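Local coordinates for protein aspartate Carbamoyltransferase Regulatory Chain (Moritella profunda, PDB 2BE7) that serves as the zinc-binding regulatory chain of aspartate carbamoyltransferase, probably binding allosteric nucleotides that adjust the activity of the catalytic chains, at residues Q69-A74 against H94-P99; N100-V105 against F124-T129. One frame throughout, in Å; residues are numbered along the deposited sequence.

Contact 1 (Q69-A74 against H94-P99); sequences QANQLA and HSLTLP
Leu96 fits its branched end against the helical turn that carries Ala70, Leu73 and Ala74. Its CG stands anti to its own carbonyl carbon, beside the backbone N (chi1 -46°), which sends both methyls to the turn: CD2 reaches the CB of Ala70 at 3.9 Å and also lies against that residue's carbonyl O, while CD1 rests on the backbone N of Ala74 at 3.8 Å. One step along, Ala74 offers its methyl to the extended chain, with CB 3.9 Å from Leu96 CB and 3.7 Å from Thr97 O. At the far end Pro99 CD lies 3.3 Å from Asn71 O, and Gln72 passes the proline at about a right angle, with NE2 3.4 Å from Pro99 CG.

The Asn71 side chain lies along the 95-97 backbone, with CG and ND2 near Thr97 O, though ND2 meets that oxygen at an angle too poor for a hydrogen bond. Replaced by alanine, Asn71 would lose the amide that lies against Thr97 O, and a gap would probably open beside that piece of backbone.

Behind this first shell, a bend at chi2 (-72°) turns the Gln72 amide toward the next piece of chain, where NE2 bonds to Glu101 O and OE1 accepts from Glu103 N. Within the allosteric domain, the whole contact seats the connector after strand 89-94 against helix 67-70 and the helical residues that follow it. Ala70 and Leu96 both meet Ile82 of strand 82-86, Gln72 and Leu73 touch Phe32 of helix 25-32, and Leu98 and Pro99 lean on Ile126 of strand 124-129.

Contact 2 (N100-V105 against F124-T129); sequences NEVENV and FSIKKT
Val102 and Ile126 meet through their methyl ends, and the torsions explain how. Val102 has CG1 anti to its backbone N (chi1 -154°), which leaves CG2 beside that nitrogen and directed at the partner strand; Ile126 has CG1 anti to its carbonyl carbon (chi1 -54°), carrying CD1 across to the same point. CD1 and CG2 close to 3.4 Å, the two side chains crossing at about a right angle.

The backbone sets this pairing. Val102 and Phe124 form an antiparallel hydrogen-bonded pair: Val102 N donates to Phe124 O at 2.9 Å in a nearly straight bond, and the donor sits nearly in line with the C=O. The return bond, from Phe124 N to Val102 O at 3.3 Å, is weak. Glu101 and Ser125 make the neighbouring non-hydrogen-bonded pair, their CA atoms 4.3 Å apart, with Glu101 CG lying 3.4 Å from Phe124 O. Past them Ile126 N donates to Asn100 O at 2.9 Å, from well above the carbonyl plane; Ser125 CA lends the same oxygen a CA-H...O contact at 3.3 Å.

Phe124 extends from the same face as Val102, and Val102 O sits at the edge of its ring, near the ring plane. The ring reaches Leu135 and Cys137 of strand 132-137 and lies about 5 Å from the zinc ion that Cys108, Cys113, Cys137 and Cys140 bind. In the zinc domain's antiparallel sheet, strand 101-102 is an outermost member within this chain, next to strand 124-129. The latter continues the sheet, Ser125 and Lys127 bonding to Lys136 and Gly134 of strand 132-137, while Val102 touches Leu75 outside the sheet.

Overall arrangement
The two contacts follow one another along the chain: contact 1 closes at Pro99 and contact 2 opens at Asn100, their centres about 11 Å apart. Contact 1 belongs to the allosteric domain, where helix 67-70 lies by the five-stranded sheet; contact 2 belongs to the zinc domain and its smaller antiparallel sheet. The connector after strand 89-94 runs straight from one into the other. The two contacts also meet directly, through polar atoms and through apolar side chains. This junction joins the two domains through more than their covalent link, consistent with signal passage between them.

Contact 1 (Q69-A74 against H94-P99)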
loop_
_atom_site.group_PDB
_atom_site.type_symbol
_atom_site.label_atom_id
_atom_site.label_comp_id
_atom_site.label_asym_id
_atom_site.label_seq_id
_atom_site.Cartn_x
_atom_site.Cartn_y
_atom_site.Cartn_z
ATOM N N GLN D 69 -22.391 42.072 -24.447
ATOM C CA GLN D 69 -21.146 42.071 -23.674
ATOM C C GLN D 69 -21.365 42.644 -22.280
ATOM O O GLN D 69 -20.902 42.092 -21.279
ATOM C CB GLN D 69 -20.072 42.894 -24.386
ATOM C CG GLN D 69 -19.373 42.165 -25.508
ATOM C CD GLN D 69 -18.264 42.994 -26.107
ATOM O OE1 GLN D 69 -18.516 43.974 -26.799
ATOM N NE2 GLN D 69 -17.026 42.612 -25.835
ATOM N N ALA D 70 -22.067 43.772 -22.241
ATOM C CA ALA D 70 -22.446 44.432 -20.991
ATOM C C ALA D 70 -23.314 43.528 -20.120
ATOM O O ALA D 70 -23.245 43.577 -18.889
ATOM C CB ALA D 70 -23.193 45.735 -21.290
ATOM N N ASN D 71 -24.134 42.710 -20.772
ATOM C CA ASN D 71 -25.007 41.766 -20.077
ATOM C C ASN D 71 -24.276 40.725 -19.218
ATOM O O ASN D 71 -24.874 40.172 -18.295
ATOM C CB ASN D 71 -25.947 41.066 -21.072
ATOM C CG ASN D 71 -27.244 41.830 -21.286
ATOM O OD1 ASN D 71 -27.248 43.064 -21.367
ATOM N ND2 ASN D 71 -28.357 41.098 -21.369
ATOM N N GLN D 72 -23.002 40.456 -19.511
ATOM C CA GLN D 72 -22.188 39.581 -18.652
ATOM C C GLN D 72 -22.026 40.155 -17.241
ATOM O O GLN D 72 -21.955 39.413 -16.261
ATOM C CB GLN D 72 -20.815 39.335 -19.273
ATOM C CG GLN D 72 -20.840 38.429 -20.492
ATOM C CD GLN D 72 -21.106 36.972 -20.143
ATOM O OE1 GLN D 72 -20.220 36.123 -20.247
ATOM N NE2 GLN D 72 -22.329 36.679 -19.723
ATOM N N LEU D 73 -22.006 41.484 -17.162
ATOM C CA LEU D 73 -21.860 42.211 -15.903
ATOM C C LEU D 73 -23.069 42.068 -14.981
ATOM O O LEU D 73 -22.965 42.299 -13.779
ATOM C CB LEU D 73 -21.642 43.701 -16.183
ATOM C CG LEU D 73 -20.543 44.116 -17.169
ATOM C CD1 LEU D 73 -20.493 45.642 -17.304
ATOM C CD2 LEU D 73 -19.187 43.571 -16.744
ATOM N N ALA D 74 -24.209 41.689 -15.550
ATOM C CA ALA D 74 -25.487 41.618 -14.829
ATOM C C ALA D 74 -25.484 40.766 -13.555
ATOM O O ALA D 74 -26.402 40.861 -12.743
ATOM C CB ALA D 74 -26.586 41.120 -15.775
ATOM N N HIS D 94 -28.020 51.282 -22.655
ATOM C CA HIS D 94 -28.291 49.850 -22.471
ATOM C C HIS D 94 -28.367 49.514 -20.982
ATOM O O HIS D 94 -27.426 49.780 -20.228
ATOM C CB HIS D 94 -27.203 48.986 -23.135
ATOM C CG HIS D 94 -27.150 49.113 -24.627
ATOM N N SER D 95 -29.500 48.965 -20.557
ATOM C CA SER D 95 -29.624 48.375 -19.223
ATOM C C SER D 95 -29.320 46.890 -19.343
ATOM O O SER D 95 -29.149 46.373 -20.453
ATOM C CB SER D 95 -31.022 48.593 -18.646
ATOM O OG SER D 95 -31.167 49.928 -18.204
ATOM N N LEU D 96 -29.247 46.208 -18.207
ATOM C CA LEU D 96 -28.859 44.802 -18.188
ATOM C C LEU D 96 -30.020 43.868 -17.879
ATOM O O LEU D 96 -30.826 44.133 -16.986
ATOM C CB LEU D 96 -27.750 44.579 -17.158
ATOM C CG LEU D 96 -26.593 45.577 -17.164
ATOM C CD1 LEU D 96 -25.534 45.147 -16.154
ATOM C CD2 LEU D 96 -25.989 45.721 -18.555
ATOM N N THR D 97 -30.101 42.787 -18.647
ATOM C CA THR D 97 -30.850 41.591 -18.260
ATOM C C THR D 97 -29.840 40.462 -18.126
ATOM O O THR D 97 -28.766 40.497 -18.736
ATOM C CB THR D 97 -31.900 41.156 -19.307
ATOM O OG1 THR D 97 -32.578 42.302 -19.830
ATOM C CG2 THR D 97 -32.928 40.203 -18.685
ATOM N N LEU D 98 -30.195 39.465 -17.328
ATOM C CA LEU D 98 -29.390 38.260 -17.185
ATOM C C LEU D 98 -29.169 37.634 -18.567
ATOM O O LEU D 98 -30.122 37.510 -19.339
ATOM C CB LEU D 98 -30.102 37.276 -16.247
ATOM C CG LEU D 98 -29.295 36.665 -15.102
ATOM C CD1 LEU D 98 -28.551 37.713 -14.285
ATOM C CD2 LEU D 98 -30.222 35.865 -14.201
ATOM N N PRO D 99 -27.916 37.254 -18.899
ATOM C CA PRO D 99 -27.674 36.607 -20.185
ATOM C C PRO D 99 -28.022 35.127 -20.099
ATOM O O PRO D 99 -28.432 34.649 -19.044
ATOM C CB PRO D 99 -26.174 36.792 -20.392
ATOM C CG PRO D 99 -25.614 36.784 -19.024
ATOM C CD PRO D 99 -26.674 37.369 -18.113
#

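Contact 2 (N100-V105 against F124-T129)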
loop_
_atom_site.group_PDB
_atom_site.type_symbol
_atom_site.label_atom_id
_atom_site.label_comp_id
_atom_site.label_asym_id
_atom_site.label_seq_id
_atom_site.Cartn_x
_atom_site.Cartn_y
_atom_site.Cartn_z
ATOM N N ASN D 100 -27.864 34.404 -21.195
ATOM C CA ASN D 100 -28.093 32.967 -21.167
ATOM C C ASN D 100 -26.886 32.205 -20.588
ATOM O O ASN D 100 -27.048 31.120 -20.035
ATOM C CB ASN D 100 -28.468 32.449 -22.566
ATOM C CG ASN D 100 -29.926 32.761 -22.951
ATOM O OD1 ASN D 100 -30.704 33.282 -22.150
ATOM N ND2 ASN D 100 -30.292 32.431 -24.181
ATOM N N GLU D 101 -25.693 32.800 -20.670
ATOM C CA GLU D 101 -24.451 32.091 -20.374
ATOM C C GLU D 101 -23.327 33.022 -19.900
ATOM O O GLU D 101 -23.116 34.078 -20.483
ATOM C CB GLU D 101 -24.011 31.363 -21.636
ATOM C CG GLU D 101 -23.797 29.869 -21.448
ATOM C CD GLU D 101 -23.709 29.116 -22.769
ATOM O OE1 GLU D 101 -23.840 29.761 -23.839
ATOM O OE2 GLU D 101 -23.497 27.880 -22.734
ATOM N N VAL D 102 -22.594 32.599 -18.867
ATOM C CA VAL D 102 -21.465 33.353 -18.306
ATOM C C VAL D 102 -20.132 32.673 -18.622
ATOM O O VAL D 102 -19.828 31.660 -18.009
ATOM C CB VAL D 102 -21.541 33.412 -16.757
ATOM C CG1 VAL D 102 -20.819 34.634 -16.233
ATOM C CG2 VAL D 102 -22.950 33.420 -16.276
ATOM N N GLU D 103 -19.329 33.200 -19.550
ATOM C CA GLU D 103 -17.978 32.634 -19.791
ATOM C C GLU D 103 -16.973 33.239 -18.775
ATOM O O GLU D 103 -17.351 34.097 -17.995
ATOM C CB GLU D 103 -17.535 32.815 -21.250
ATOM N N ASN D 104 -15.707 32.819 -18.795
ATOM C CA ASN D 104 -14.866 32.832 -17.567
ATOM C C ASN D 104 -14.994 34.054 -16.642
ATOM O O ASN D 104 -14.311 35.044 -16.801
ATOM C CB ASN D 104 -13.378 32.452 -17.820
ATOM C CG ASN D 104 -12.564 33.555 -18.477
ATOM O OD1 ASN D 104 -12.938 34.080 -19.514
ATOM N ND2 ASN D 104 -11.431 33.884 -17.886
ATOM N N VAL D 105 -15.882 33.938 -15.663
ATOM C CA VAL D 105 -16.019 34.913 -14.580
ATOM C C VAL D 105 -15.854 34.233 -13.224
ATOM O O VAL D 105 -15.117 34.730 -12.373
ATOM C CB VAL D 105 -17.392 35.611 -14.619
ATOM C CG1 VAL D 105 -17.584 36.528 -13.407
ATOM C CG2 VAL D 105 -17.523 36.415 -15.882
ATOM N N PHE D 124 -21.141 28.701 -17.214
ATOM C CA PHE D 124 -22.425 28.367 -16.601
ATOM C C PHE D 124 -23.550 28.883 -17.460
ATOM O O PHE D 124 -23.424 29.947 -18.054
ATOM C CB PHE D 124 -22.555 29.021 -15.233
ATOM C CG PHE D 124 -21.416 28.734 -14.320
ATOM C CD1 PHE D 124 -20.274 29.520 -14.362
ATOM C CD2 PHE D 124 -21.481 27.690 -13.412
ATOM C CE1 PHE D 124 -19.215 29.268 -13.525
ATOM C CE2 PHE D 124 -20.421 27.435 -12.566
ATOM C CZ PHE D 124 -19.283 28.229 -12.625
ATOM N N SER D 125 -24.652 28.144 -17.515
ATOM C CA SER D 125 -25.853 28.636 -18.177
ATOM C C SER D 125 -26.895 28.984 -17.130
ATOM O O SER D 125 -26.949 28.368 -16.062
ATOM C CB SER D 125 -26.397 27.637 -19.195
ATOM O OG SER D 125 -26.647 26.386 -18.595
ATOM N N ILE D 126 -27.715 29.984 -17.458
ATOM C CA ILE D 126 -28.583 30.649 -16.494
ATOM C C ILE D 126 -30.052 30.410 -16.824
ATOM O O ILE D 126 -30.639 31.082 -17.671
ATOM C CB ILE D 126 -28.305 32.162 -16.451
ATOM C CG1 ILE D 126 -26.820 32.435 -16.189
ATOM C CG2 ILE D 126 -29.149 32.838 -15.373
ATOM C CD1 ILE D 126 -26.314 33.662 -16.883
ATOM N N LYS D 127 -30.628 29.424 -16.152
ATOM C CA LYS D 127 -32.058 29.196 -16.190
ATOM C C LYS D 127 -32.603 30.036 -15.052
ATOM O O LYS D 127 -31.989 30.102 -13.978
ATOM C CB LYS D 127 -32.385 27.711 -15.976
ATOM C CG LYS D 127 -33.655 27.236 -16.679
ATOM N N LYS D 128 -33.725 30.705 -15.304
ATOM C CA LYS D 128 -34.419 31.475 -14.281
ATOM C C LYS D 128 -35.696 30.725 -13.901
ATOM O O LYS D 128 -36.744 30.916 -14.519
ATOM C CB LYS D 128 -34.736 32.888 -14.785
ATOM N N THR D 129 -35.591 29.848 -12.902
ATOM C CA THR D 129 -36.761 29.144 -12.349
ATOM C C THR D 129 -37.691 30.123 -11.611
ATOM O O THR D 129 -37.230 31.127 -11.054
ATOM C CB THR D 129 -36.344 27.997 -11.385
ATOM O OG1 THR D 129 -35.640 26.988 -12.120
ATOM C CG2 THR D 129 -37.568 27.356 -10.698
#